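Local atomic coordinates of SIS domain protein (Listeria monocytogenes str. 4b F2365, PDB entry 3FXA), a protein that probably binds and isomerises a sugar phosphate through its SIS domain, although its substrate and reaction are not established. Residues Val28-Glu31 against Glu32-Val35; Leu98-Gly102 against Gly103-Glu107; Asn179-Lys182 against Glu183-Ser186. All blocks are in the same frame, centred on the assembly; numbering follows the deposited sequence.

Contact 1. Residues Val28-Glu31 against Glu32-Val35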
ATOM      1  N   VAL A  28      -8.228 -22.119  21.602  1.00 18.23           N
ATOM      2  CA  VAL A  28      -7.284 -22.273  20.484  1.00 17.70           C
ATOM      3  C   VAL A  28      -6.010 -21.412  20.598  1.00 16.86           C
ATOM      4  O   VAL A  28      -5.058 -21.624  19.842  1.00 20.14           O
ATOM      5  CB  VAL A  28      -8.010 -22.010  19.144  1.00 17.47           C
ATOM      6  CG1 VAL A  28      -9.315 -22.877  19.054  1.00 19.49           C
ATOM      7  CG2 VAL A  28      -8.313 -20.524  18.983  1.00 19.51           C
ATOM      8  N   THR A  29      -5.999 -20.444  21.517  1.00 14.83           N
ATOM      9  CA  THR A  29      -4.825 -19.643  21.815  1.00 13.58           C
ATOM     10  C   THR A  29      -4.096 -20.216  23.050  1.00 14.98           C
ATOM     11  O   THR A  29      -4.639 -21.101  23.782  1.00 16.70           O
ATOM     12  CB  THR A  29      -5.178 -18.147  22.035  1.00 13.87           C
ATOM     13  OG1 THR A  29      -6.162 -18.030  23.069  1.00 16.55           O
ATOM     14  CG2 THR A  29      -5.741 -17.490  20.783  1.00 12.84           C
ATOM     15  N   SER A  30      -2.882 -19.703  23.268  1.00 16.29           N
ATOM     16  CA  SER A  30      -2.017 -20.064  24.391  1.00 16.56           C
ATOM     17  C   SER A  30      -1.988 -18.930  25.392  1.00 16.01           C
ATOM     18  O   SER A  30      -1.577 -17.805  25.050  1.00 16.93           O
ATOM     19  CB  SER A  30      -0.578 -20.347  23.912  1.00 16.89           C
ATOM     20  OG  SER A  30       0.329 -20.422  25.012  1.00 15.64           O
ATOM     21  N   GLU A  31      -2.389 -19.212  26.644  1.00 16.67           N
ATOM     22  CA  GLU A  31      -2.305 -18.187  27.693  1.00 15.60           C
ATOM     23  C   GLU A  31      -0.885 -17.629  27.893  1.00 15.98           C
ATOM     24  O   GLU A  31      -0.714 -16.416  28.009  1.00 16.59           O
ATOM     25  CB  GLU A  31      -2.875 -18.699  29.022  1.00 17.69           C
ATOM     26  CG  GLU A  31      -4.369 -18.860  28.931  1.00 16.14           C
ATOM     27  CD  GLU A  31      -5.030 -19.263  30.240  1.00 23.04           C
ATOM     28  OE1 GLU A  31      -4.312 -19.632  31.191  1.00 21.79           O
ATOM     29  OE2 GLU A  31      -6.289 -19.207  30.290  1.00 23.86           O
ATOM     30  N   GLU A  32       0.108 -18.520  27.915  1.00 16.22           N
ATOM     31  CA  GLU A  32       1.513 -18.114  28.030  1.00 17.28           C
ATOM     32  C   GLU A  32       1.867 -17.152  26.887  1.00 16.36           C
ATOM     33  O   GLU A  32       2.393 -16.049  27.127  1.00 15.99           O
ATOM     34  CB  GLU A  32       2.454 -19.337  28.093  1.00 17.48           C
ATOM     35  CG  GLU A  32       2.463 -19.997  29.483  1.00 26.57           C
ATOM     36  CD  GLU A  32       3.444 -21.159  29.587  1.00 33.82           C
ATOM     37  OE1 GLU A  32       3.427 -22.042  28.701  1.00 36.79           O
ATOM     38  OE2 GLU A  32       4.217 -21.198  30.570  1.00 40.81           O
ATOM     39  N   ALA A  33       1.531 -17.523  25.653  1.00 17.06           N
ATOM     40  CA  ALA A  33       1.836 -16.648  24.486  1.00 16.16           C
ATOM     41  C   ALA A  33       1.130 -15.298  24.537  1.00 15.55           C
ATOM     42  O   ALA A  33       1.709 -14.285  24.205  1.00 17.21           O
ATOM     43  CB  ALA A  33       1.538 -17.356  23.173  1.00 16.85           C
ATOM     44  N   LEU A  34      -0.140 -15.285  24.956  1.00 15.24           N
ATOM     45  CA  LEU A  34      -0.917 -14.041  25.089  1.00 16.08           C
ATOM     46  C   LEU A  34      -0.240 -13.053  26.045  1.00 15.86           C
ATOM     47  O   LEU A  34      -0.022 -11.867  25.723  1.00 15.90           O
ATOM     48  CB  LEU A  34      -2.349 -14.364  25.560  1.00 13.44           C
ATOM     49  CG  LEU A  34      -3.233 -15.074  24.523  1.00 14.50           C
ATOM     50  CD1 LEU A  34      -4.433 -15.812  25.141  1.00 17.95           C
ATOM     51  CD2 LEU A  34      -3.745 -14.084  23.469  1.00 14.66           C
ATOM     52  N   VAL A  35       0.142 -13.554  27.212  1.00 16.39           N
ATOM     53  CA  VAL A  35       0.790 -12.717  28.222  1.00 15.82           C
ATOM     54  C   VAL A  35       2.183 -12.252  27.777  1.00 16.70           C
ATOM     55  O   VAL A  35       2.498 -11.051  27.875  1.00 17.38           O
ATOM     56  CB  VAL A  35       0.844 -13.439  29.582  1.00 13.89           C
ATOM     57  CG1 VAL A  35       1.714 -12.645  30.570  1.00 17.21           C
ATOM     58  CG2 VAL A  35      -0.607 -13.648  30.095  1.00 18.32           C
TER
HETATM   59  O   HOH W   1      -0.276 -21.506  28.186  1.00 23.73           O

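Contact 2. Residues Leu98-Gly102 against Gly103-Glu107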
ATOM      1  N   LEU A  98       5.074 -12.799  11.912  1.00 13.96           N
ATOM      2  CA  LEU A  98       4.750 -13.486  10.663  1.00 14.66           C
ATOM      3  C   LEU A  98       3.383 -14.149  10.821  1.00 16.43           C
ATOM      4  O   LEU A  98       3.182 -14.931  11.748  1.00 17.21           O
ATOM      5  CB  LEU A  98       5.814 -14.509  10.314  1.00 14.03           C
ATOM      6  CG  LEU A  98       7.228 -13.939  10.106  1.00 17.81           C
ATOM      7  CD1 LEU A  98       8.185 -15.064   9.732  1.00 16.06           C
ATOM      8  CD2 LEU A  98       7.295 -12.823   9.042  1.00 16.65           C
ATOM      9  N   ILE A  99       2.455 -13.832   9.913  1.00 15.13           N
ATOM     10  CA  ILE A  99       1.071 -14.366   9.950  1.00 13.94           C
ATOM     11  C   ILE A  99       0.891 -15.314   8.773  1.00 15.97           C
ATOM     12  O   ILE A  99       0.942 -14.903   7.603  1.00 15.42           O
ATOM     13  CB  ILE A  99      -0.025 -13.284   9.886  1.00 14.94           C
ATOM     14  CG1 ILE A  99       0.170 -12.242  10.986  1.00 13.42           C
ATOM     15  CG2 ILE A  99      -1.443 -13.942  10.000  1.00 14.29           C
ATOM     16  CD1 ILE A  99      -0.780 -11.070  10.933  1.00 14.66           C
ATOM     17  N   SER A 100       0.785 -16.596   9.089  1.00 16.23           N
ATOM     18  CA  SER A 100       0.604 -17.643   8.092  1.00 16.47           C
ATOM     19  C   SER A 100      -0.215 -18.768   8.685  1.00 18.03           C
ATOM     20  O   SER A 100       0.269 -19.436   9.594  1.00 17.70           O
ATOM     21  CB  SER A 100       1.974 -18.166   7.651  1.00 16.70           C
ATOM     22  OG  SER A 100       1.821 -19.396   6.981  1.00 16.95           O
ATOM     23  N   LYS A 101      -1.418 -19.009   8.153  1.00 18.71           N
ATOM     24  CA  LYS A 101      -2.309 -20.059   8.689  1.00 17.55           C
ATOM     25  C   LYS A 101      -1.611 -21.402   8.755  1.00 17.41           C
ATOM     26  O   LYS A 101      -1.487 -21.952   9.831  1.00 17.02           O
ATOM     27  CB  LYS A 101      -3.615 -20.170   7.887  1.00 19.27           C
ATOM     28  CG  LYS A 101      -4.671 -21.122   8.445  1.00 20.17           C
ATOM     29  CD  LYS A 101      -5.901 -21.021   7.546  1.00 22.22           C
ATOM     30  CE  LYS A 101      -7.039 -21.949   7.907  1.00 27.38           C
ATOM     31  NZ  LYS A 101      -6.676 -23.378   7.880  1.00 26.07           N
ATOM     32  N   GLY A 102      -1.135 -21.917   7.618  1.00 17.63           N
ATOM     33  CA  GLY A 102      -0.404 -23.181   7.588  1.00 19.27           C
ATOM     34  C   GLY A 102       1.013 -23.116   8.157  1.00 18.99           C
ATOM     35  O   GLY A 102       1.587 -24.164   8.446  1.00 21.53           O
ATOM     36  N   GLY A 103       1.582 -21.907   8.282  1.00 19.49           N
ATOM     37  CA  GLY A 103       2.909 -21.670   8.875  1.00 18.80           C
ATOM     38  C   GLY A 103       4.135 -22.001   8.039  1.00 19.77           C
ATOM     39  O   GLY A 103       5.265 -21.935   8.541  1.00 18.84           O
ATOM     40  N   ASN A 104       3.927 -22.390   6.786  1.00 19.90           N
ATOM     41  CA  ASN A 104       5.021 -22.742   5.876  1.00 18.89           C
ATOM     42  C   ASN A 104       5.019 -21.916   4.583  1.00 18.70           C
ATOM     43  O   ASN A 104       5.688 -22.310   3.620  1.00 18.66           O
ATOM     44  CB  ASN A 104       4.942 -24.251   5.577  1.00 19.20           C
ATOM     45  CG  ASN A 104       5.306 -25.127   6.786  1.00 19.83           C
ATOM     46  OD1 ASN A 104       6.278 -24.872   7.511  1.00 21.56           O
ATOM     47  ND2 ASN A 104       4.569 -26.207   6.955  1.00 20.26           N
ATOM     48  N   THR A 105       4.313 -20.769   4.564  1.00 17.50           N
ATOM     49  CA  THR A 105       4.232 -19.922   3.360  1.00 18.86           C
ATOM     50  C   THR A 105       5.650 -19.477   2.966  1.00 17.92           C
ATOM     51  O   THR A 105       6.283 -18.731   3.721  1.00 16.93           O
ATOM     52  CB  THR A 105       3.332 -18.698   3.608  1.00 18.84           C
ATOM     53  OG1 THR A 105       2.023 -19.155   3.993  1.00 21.31           O
ATOM     54  CG2 THR A 105       3.252 -17.814   2.357  1.00 20.48           C
ATOM     55  N   GLY A 106       6.138 -19.973   1.819  1.00 18.91           N
ATOM     56  CA  GLY A 106       7.519 -19.724   1.339  1.00 19.36           C
ATOM     57  C   GLY A 106       7.995 -18.283   1.360  1.00 19.75           C
ATOM     58  O   GLY A 106       9.129 -18.014   1.757  1.00 20.82           O
ATOM     59  N   GLU A 107       7.100 -17.363   0.999  1.00 19.78           N
ATOM     60  CA  GLU A 107       7.381 -15.918   0.997  1.00 18.75           C
ATOM     61  C   GLU A 107       7.792 -15.388   2.377  1.00 19.11           C
ATOM     62  O   GLU A 107       8.572 -14.444   2.476  1.00 18.35           O
ATOM     63  CB  GLU A 107       6.174 -15.093   0.518  1.00 19.04           C
ATOM     64  CG  GLU A 107       5.742 -15.283  -0.924  1.00 19.59           C
ATOM     65  CD  GLU A 107       4.796 -16.449  -1.175  1.00 23.02           C
ATOM     66  OE1 GLU A 107       4.732 -17.403  -0.362  1.00 19.71           O
ATOM     67  OE2 GLU A 107       4.118 -16.408  -2.226  1.00 25.18           O
TER

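Contact 3. Residues Asn179-Lys182 against Glu183-Ser186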
ATOM      1  N   ASN A 179      -0.930   2.286  30.455  1.00 18.25           N
ATOM      2  CA  ASN A 179      -1.550   3.542  30.923  1.00 19.04           C
ATOM      3  C   ASN A 179      -1.655   4.558  29.774  1.00 18.85           C
ATOM      4  O   ASN A 179      -1.288   5.723  29.917  1.00 17.53           O
ATOM      5  CB  ASN A 179      -0.782   4.109  32.139  1.00 20.72           C
ATOM      6  CG  ASN A 179      -0.702   3.127  33.299  1.00 23.89           C
ATOM      7  OD1 ASN A 179       0.387   2.801  33.777  1.00 30.80           O
ATOM      8  ND2 ASN A 179      -1.852   2.651  33.751  1.00 25.80           N
ATOM      9  N   TYR A 180      -2.122   4.070  28.618  1.00 18.54           N
ATOM     10  CA  TYR A 180      -2.302   4.878  27.417  1.00 19.02           C
ATOM     11  C   TYR A 180      -3.405   5.904  27.695  1.00 19.61           C
ATOM     12  O   TYR A 180      -4.404   5.559  28.348  1.00 19.95           O
ATOM     13  CB  TYR A 180      -2.636   3.966  26.212  1.00 18.86           C
ATOM     14  CG  TYR A 180      -2.804   4.690  24.898  1.00 20.82           C
ATOM     15  CD1 TYR A 180      -1.721   5.342  24.311  1.00 24.73           C
ATOM     16  CD2 TYR A 180      -4.014   4.673  24.206  1.00 20.62           C
ATOM     17  CE1 TYR A 180      -1.852   6.005  23.093  1.00 26.59           C
ATOM     18  CE2 TYR A 180      -4.159   5.332  22.968  1.00 24.70           C
ATOM     19  CZ  TYR A 180      -3.058   6.000  22.429  1.00 23.25           C
ATOM     20  OH  TYR A 180      -3.126   6.665  21.218  1.00 33.30           O
ATOM     21  N   THR A 181      -3.208   7.158  27.266  1.00 19.10           N
ATOM     22  CA  THR A 181      -4.150   8.255  27.566  1.00 20.39           C
ATOM     23  C   THR A 181      -4.914   8.766  26.366  1.00 21.57           C
ATOM     24  O   THR A 181      -4.493   8.582  25.206  1.00 20.79           O
ATOM     25  CB  THR A 181      -3.433   9.495  28.175  1.00 20.69           C
ATOM     26  OG1 THR A 181      -2.606  10.135  27.192  1.00 18.28           O
ATOM     27  CG2 THR A 181      -2.601   9.096  29.376  1.00 18.50           C
ATOM     28  N   LYS A 182      -6.027   9.440  26.659  1.00 22.27           N
ATOM     29  CA  LYS A 182      -6.858  10.104  25.639  1.00 23.54           C
ATOM     30  C   LYS A 182      -6.049  11.230  24.988  1.00 23.00           C
ATOM     31  O   LYS A 182      -6.234  11.531  23.805  1.00 22.63           O
ATOM     32  CB  LYS A 182      -8.136  10.707  26.255  1.00 25.08           C
ATOM     33  CG  LYS A 182      -9.131   9.686  26.818  1.00 29.53           C
ATOM     34  CD  LYS A 182     -10.301  10.371  27.540  1.00 34.27           C
ATOM     35  CE  LYS A 182     -11.254   9.366  28.182  1.00 37.54           C
ATOM     36  NZ  LYS A 182     -11.983   8.539  27.187  1.00 38.69           N
ATOM     37  N   GLU A 183      -5.163  11.854  25.770  1.00 23.17           N
ATOM     38  CA  GLU A 183      -4.307  12.943  25.279  1.00 22.97           C
ATOM     39  C   GLU A 183      -3.351  12.435  24.189  1.00 21.64           C
ATOM     40  O   GLU A 183      -3.184  13.104  23.156  1.00 21.24           O
ATOM     41  CB  GLU A 183      -3.560  13.640  26.434  1.00 23.29           C
ATOM     42  CG  GLU A 183      -4.440  14.553  27.329  1.00 26.14           C
ATOM     43  CD  GLU A 183      -5.462  13.838  28.247  1.00 28.17           C
ATOM     44  OE1 GLU A 183      -5.347  12.616  28.517  1.00 24.87           O
ATOM     45  OE2 GLU A 183      -6.398  14.525  28.720  1.00 36.40           O
ATOM     46  N   GLN A 184      -2.731  11.277  24.423  1.00 20.38           N
ATOM     47  CA  GLN A 184      -1.884  10.610  23.418  1.00 19.97           C
ATOM     48  C   GLN A 184      -2.704  10.262  22.179  1.00 20.22           C
ATOM     49  O   GLN A 184      -2.238  10.476  21.067  1.00 18.72           O
ATOM     50  CB  GLN A 184      -1.276   9.319  23.945  1.00 21.47           C
ATOM     51  CG  GLN A 184      -0.163   9.465  24.921  1.00 24.03           C
ATOM     52  CD  GLN A 184       0.197   8.119  25.494  1.00 28.65           C
ATOM     53  OE1 GLN A 184      -0.530   7.583  26.327  1.00 30.29           O
ATOM     54  NE2 GLN A 184       1.300   7.554  25.037  1.00 29.27           N
ATOM     55  N   PHE A 185      -3.891   9.682  22.378  1.00 18.74           N
ATOM     56  CA  PHE A 185      -4.829   9.373  21.280  1.00 19.15           C
ATOM     57  C   PHE A 185      -5.145  10.621  20.447  1.00 18.83           C
ATOM     58  O   PHE A 185      -5.089  10.576  19.214  1.00 18.51           O
ATOM     59  CB  PHE A 185      -6.139   8.784  21.824  1.00 20.24           C
ATOM     60  CG  PHE A 185      -7.054   8.227  20.764  1.00 24.67           C
ATOM     61  CD1 PHE A 185      -7.987   9.045  20.112  1.00 22.59           C
ATOM     62  CD2 PHE A 185      -7.017   6.868  20.447  1.00 22.63           C
ATOM     63  CE1 PHE A 185      -8.838   8.512  19.125  1.00 23.95           C
ATOM     64  CE2 PHE A 185      -7.874   6.334  19.490  1.00 28.09           C
ATOM     65  CZ  PHE A 185      -8.778   7.163  18.823  1.00 24.68           C
ATOM     66  N   SER A 186      -5.415  11.739  21.111  1.00 18.61           N
ATOM     67  CA  SER A 186      -5.800  12.978  20.425  1.00 18.79           C
ATOM     68  C   SER A 186      -4.716  13.548  19.490  1.00 17.95           C
ATOM     69  O   SER A 186      -5.055  14.104  18.447  1.00 18.58           O
ATOM     70  CB  SER A 186      -6.244  14.056  21.426  1.00 20.36           C
ATOM     71  OG  SER A 186      -5.145  14.541  22.180  1.00 27.52           O
TER

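Contact 1. Residues Val28-Glu31 against Glu32-Val35
Ser30 OG takes the backbone N-H of Ala33 in an almost straight hydrogen bond, 3.2 Å from OG to Ala33 N at 171°. A water also lies 3.4 Å from Ser30 OG, a weak bond, and itself accepts from Glu32 N at 3.0 Å. Ser30 is thus the N-cap of helix 31-43, and between them its hydroxyl and the water meet two N-H groups of the first turn. With OG turned away from the serine's own nitrogen (chi1 168°), it lies beside the carbonyl carbon, within bonding distance of Ala33 N.

The same residue contributes its carbonyl: Leu34 N bonds to Ser30 O at 2.9 Å, nearly in line with the C=O. One residue on, Val35 N reaches Glu31 O at 3.1 Å and the regular helical pattern is under way. Apolar groups fill in around these bonds. The methyl of Ala33 rests 3.7 Å from Ser30 CB, while Leu34 lays CG and CD1 against Ser30 O. Leu34 CD1 also meets Thr29 OG1 at 3.5 Å, the two side chains crossing at about a right angle; that hydroxyl has its polar partner elsewhere, at the carbonyl of Leu25. The carboxylates of Glu31 and Glu32 lead outward on extended chains.

Thr29 is the first residue beyond the short helix 25-28, so the contact is the joint between that helix and helix 31-43. Ser30, Ala33 and Leu34 pack on strand 139-142, through Pro142, Ile139 and Phe141; Trp15, on helix 4-23 of the second subunit, packs on Thr29 and Leu34.

Contact 2. Residues Leu98-Gly102 against Gly103-Glu107
Ser100 and Thr105 face each other across the loop that leaves the carboxyl end of strand 95-99 and leads into helix 106-109. Their hydroxyls share a hydrogen bond, 3.0 Å between Ser100 OG and Thr105 OG1, in which either could be the donor. Ser100 OG also receives Gly103 N at 2.8 Å, but the bond is weak because the N-H comes in bent, at 128°. A chi1 of 164° places OG on the far side of the serine from its nitrogen, touching both partners at once.

The sequence follows the Ser-x-Ser-Gly-x-Thr-x-Glu motif of SIS domains, except that Gly102 stands at its second serine; this is consistent with a sugar-phosphate site, though one hydroxyl is missing. Gly103 has positive phi (76°), which favours glycine, and a CB there would run into Gly102 O. Thr105 occupies the N-cap position of helix 106-109 yet makes no capping bond; its OG1 bonds to the serine. Toward strand 121-126 and the residues after it, the loop is tied by a salt bridge from Lys101 to Glu127 and by a hydrogen bond from Asn128 ND2 to Gly102 O. His84 of the third subunit packs on Thr105 and Glu107.

Contact 3. Residues Asn179-Lys182 against Glu183-Ser186
Thr181 and Gln184 form a capping box at the start of helix 182-188, each using its side chain to take the other's backbone N-H. Gln184 N gives to Thr181 OG1 at 3.0 Å, and Thr181 N gives to Gln184 OE1 at 2.9 Å. A weak bond from Thr181 OG1 to Gln184 OE1, 3.4 Å long, adds a direct link and gives OE1 a second donor. Main-chain bonds carry the helix on, from Phe185 N to Thr181 O at 3.1 Å and from Ser186 N to Lys182 O at 2.8 Å. Ser186 OG turns back to the carbonyl of Glu183.

The rest is aromatic and apolar. Tyr180, its CG trans to N (chi1 -178°), carries its ring past the Gln184 amide, the planes 55° apart, and brings CE1 to 3.5 Å from Gln184 CB. Tyr180 CE2 lies 4.1 Å from Phe185 CD2. Phe185 stacks on His189, and Phe152 of the second subunit packs on Tyr180 and Lys182.

Asn179 closes helix 157-177 in a Schellman motif; four residues link that helix to helix 182-188. Neutral side chains thus satisfy both N-H groups, and two donors from Thr181, one weak, hold Gln184 OE1 with Tyr180 CD1 3.2 Å away.

Contacts 1 and 3 are both helix starts, each with a hydroxyl at the N-cap taking an N-H three residues on, and both touch the second subunit. Contact 1 adds a water and rests on the sheet at strand 139-142; contact 3 adds a glutamine and lies at the surface, its centre about 23 Å from that of the chain. Contact 2 uses its hydroxyls differently, bonding serine to threonine within a glycine-rich loop beyond a strand, next to the third subunit. Like contact 1 it is partly buried. Contacts 2 and 3 lie on opposite sides of the chain's centre, their own centres about 34 Å apart.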